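Long-range contact in excinuclease ABC, subunit A. (Deinococcus radiodurans, PDB 2VF7), which probably recognises damaged DNA in bacterial excision repair as an ATP-hydrolysing, zinc-containing member of the ABC superfamily: residues Pro152-Leu157 / Pro288-Lys293. The protein carries 1 engineered substitution. Residues are numbered along the deposited sequence; the frame is centred on the assembly and turned at random.
Sequences PECHGL and PLCHGK. With ZN (zinc ion), chain F.
Cys-154 and Cys-290 meet through a shared zinc ion, and the contact illustrates how a metal can tie together two loops distant in sequence. Cys-154 SG lies 2.3 Å from the zinc and Cys-290 SG 2.0 Å from it, the latter short for a zinc-thiolate bond, a difference too doubtful to interpret. The two sulfurs approach to 3.6 Å, Cys-154 SG to Cys-290 SG, as ligands of one ion rather than as a disulfide. A chi1 near 55° in each cysteine folds SG in against its own backbone and points it at the metal. Cys-151 and Cys-287 complete the Cys4 site, so that each loop supplies one CxxC pair.

Apolar contacts accompany the metal bonds. Leu-289 brings methyl CD2 to 3.8 Å from Pro-152 CD, the two side chains crossing at about a right angle. The aliphatic part of Glu-153 lies against the base of the same leucine, with Glu-153 CG 3.9 Å from Leu-289 CB.

The carboxylate of Glu-153 makes a different kind of contact. A bend at chi2 carries it over one face of the Pro-288 ring, displaced toward the CG-CD bond, and Glu-153 OE2 rests 3.3 Å from both Pro-288 CG and Pro-288 CD in van der Waals contact. No hydrogen bond joins the two segments, leaving the zinc as their principal link.

Around this site, Gly-156 O accepts a hydrogen bond from NH1 of Arg-294, just after 288-293. Segment 152-157 lies in the loop between helix 116-127 and strand 159-162, whereas 288-293 lies in the loop between strand 283-286 and helix 309-314; the zinc thus joins loops separated by 130 residues, more of them helical than strand.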
loop_
_atom_site.group_PDB
_atom_site.type_symbol
_atom_site.label_atom_id
_atom_site.label_comp_id
_atom_site.label_asym_id
_atom_site.label_seq_id
_atom_site.Cartn_x
_atom_site.Cartn_y
_atom_site.Cartn_z
ATOM N N PRO A 152 -31.712 -5.778 -3.107
ATOM C CA PRO A 152 -31.441 -6.755 -4.187
ATOM C C PRO A 152 -31.891 -6.339 -5.608
ATOM O O PRO A 152 -31.388 -6.899 -6.593
ATOM C CB PRO A 152 -32.201 -8.014 -3.738
ATOM C CG PRO A 152 -32.619 -7.761 -2.305
ATOM C CD PRO A 152 -32.721 -6.276 -2.154
ATOM N N GLU A 153 -32.827 -5.388 -5.705
ATOM C CA GLU A 153 -33.298 -4.835 -6.989
ATOM C C GLU A 153 -32.255 -3.961 -7.706
ATOM O O GLU A 153 -32.041 -4.100 -8.911
ATOM C CB GLU A 153 -34.575 -4.014 -6.772
ATOM C CG GLU A 153 -35.870 -4.742 -7.070
ATOM C CD GLU A 153 -36.677 -4.114 -8.206
ATOM O OE1 GLU A 153 -36.101 -3.789 -9.267
ATOM O OE2 GLU A 153 -37.906 -3.957 -8.033
ATOM N N CYS A 154 -31.626 -3.051 -6.965
ATOM C CA CYS A 154 -30.711 -2.076 -7.555
ATOM C C CYS A 154 -29.280 -2.344 -7.123
ATOM O O CYS A 154 -28.336 -1.831 -7.727
ATOM C CB CYS A 154 -31.135 -0.652 -7.190
ATOM S SG CYS A 154 -31.304 -0.335 -5.416
ATOM N N HIS A 155 -29.145 -3.188 -6.099
ATOM C CA HIS A 155 -27.865 -3.525 -5.452
ATOM C C HIS A 155 -27.250 -2.316 -4.759
ATOM O O HIS A 155 -26.034 -2.104 -4.815
ATOM C CB HIS A 155 -26.868 -4.176 -6.420
ATOM C CG HIS A 155 -27.382 -5.417 -7.077
ATOM N ND1 HIS A 155 -27.593 -5.505 -8.437
ATOM C CD2 HIS A 155 -27.735 -6.620 -6.562
ATOM C CE1 HIS A 155 -28.051 -6.709 -8.733
ATOM N NE2 HIS A 155 -28.146 -7.407 -7.613
ATOM N N GLY A 156 -28.107 -1.526 -4.117
ATOM C CA GLY A 156 -27.677 -0.378 -3.336
ATOM C C GLY A 156 -27.492 0.904 -4.116
ATOM O O GLY A 156 -27.025 1.894 -3.556
ATOM N N LEU A 157 -27.851 0.889 -5.405
ATOM C CA LEU A 157 -27.683 2.063 -6.285
ATOM C C LEU A 157 -28.865 3.034 -6.240
ATOM O O LEU A 157 -28.709 4.214 -6.560
ATOM C CB LEU A 157 -27.402 1.651 -7.737
ATOM C CG LEU A 157 -26.092 0.950 -8.122
ATOM C CD1 LEU A 157 -26.021 0.841 -9.631
ATOM C CD2 LEU A 157 -24.838 1.652 -7.592
ATOM N N PRO A 288 -37.940 0.489 -7.513
ATOM C CA PRO A 288 -39.283 0.415 -6.911
ATOM C C PRO A 288 -39.382 -0.310 -5.555
ATOM O O PRO A 288 -40.364 -0.117 -4.845
ATOM C CB PRO A 288 -40.107 -0.317 -7.979
ATOM C CG PRO A 288 -39.092 -1.020 -8.877
ATOM C CD PRO A 288 -37.702 -0.650 -8.416
ATOM N N LEU A 289 -38.386 -1.126 -5.203
ATOM C CA LEU A 289 -38.329 -1.767 -3.877
ATOM C C LEU A 289 -37.799 -0.812 -2.782
ATOM O O LEU A 289 -38.072 -0.996 -1.602
ATOM C CB LEU A 289 -37.503 -3.068 -3.928
ATOM C CG LEU A 289 -37.473 -3.964 -2.677
ATOM C CD1 LEU A 289 -38.763 -4.771 -2.511
ATOM C CD2 LEU A 289 -36.264 -4.892 -2.683
ATOM N N CYS A 290 -37.024 0.190 -3.188
ATOM C CA CYS A 290 -36.551 1.245 -2.288
ATOM C C CYS A 290 -36.609 2.587 -3.033
ATOM O O CYS A 290 -35.632 3.018 -3.675
ATOM C CB CYS A 290 -35.141 0.929 -1.772
ATOM S SG CYS A 290 -33.889 0.581 -3.054
ATOM N N HIS A 291 -37.767 3.236 -2.940
ATOM C CA HIS A 291 -38.144 4.345 -3.823
ATOM C C HIS A 291 -37.288 5.608 -3.677
ATOM O O HIS A 291 -37.813 6.712 -3.517
ATOM C CB HIS A 291 -39.624 4.695 -3.614
ATOM C CG HIS A 291 -40.534 3.504 -3.583
ATOM N ND1 HIS A 291 -40.740 2.754 -2.446
ATOM C CD2 HIS A 291 -41.301 2.943 -4.546
ATOM C CE1 HIS A 291 -41.592 1.782 -2.709
ATOM N NE2 HIS A 291 -41.949 1.874 -3.978
ATOM N N GLY A 292 -35.971 5.440 -3.772
ATOM C CA GLY A 292 -35.026 6.520 -3.509
ATOM C C GLY A 292 -33.941 6.068 -2.550
ATOM O O GLY A 292 -32.756 6.204 -2.843
ATOM N N LYS A 293 -34.359 5.538 -1.396
ATOM C CA LYS A 293 -33.462 4.884 -0.427
ATOM C C LYS A 293 -32.746 3.775 -1.199
ATOM O O LYS A 293 -33.052 3.560 -2.379
ATOM C CB LYS A 293 -34.262 4.301 0.752
ATOM C CG LYS A 293 -35.675 4.878 0.937
ATOM C CD LYS A 293 -35.824 5.726 2.189
ATOM C CE LYS A 293 -37.214 6.378 2.246
ATOM N NZ LYS A 293 -37.761 6.539 3.642
HETATM ZN ZN ZN F . -33.398 -0.609 -4.600
#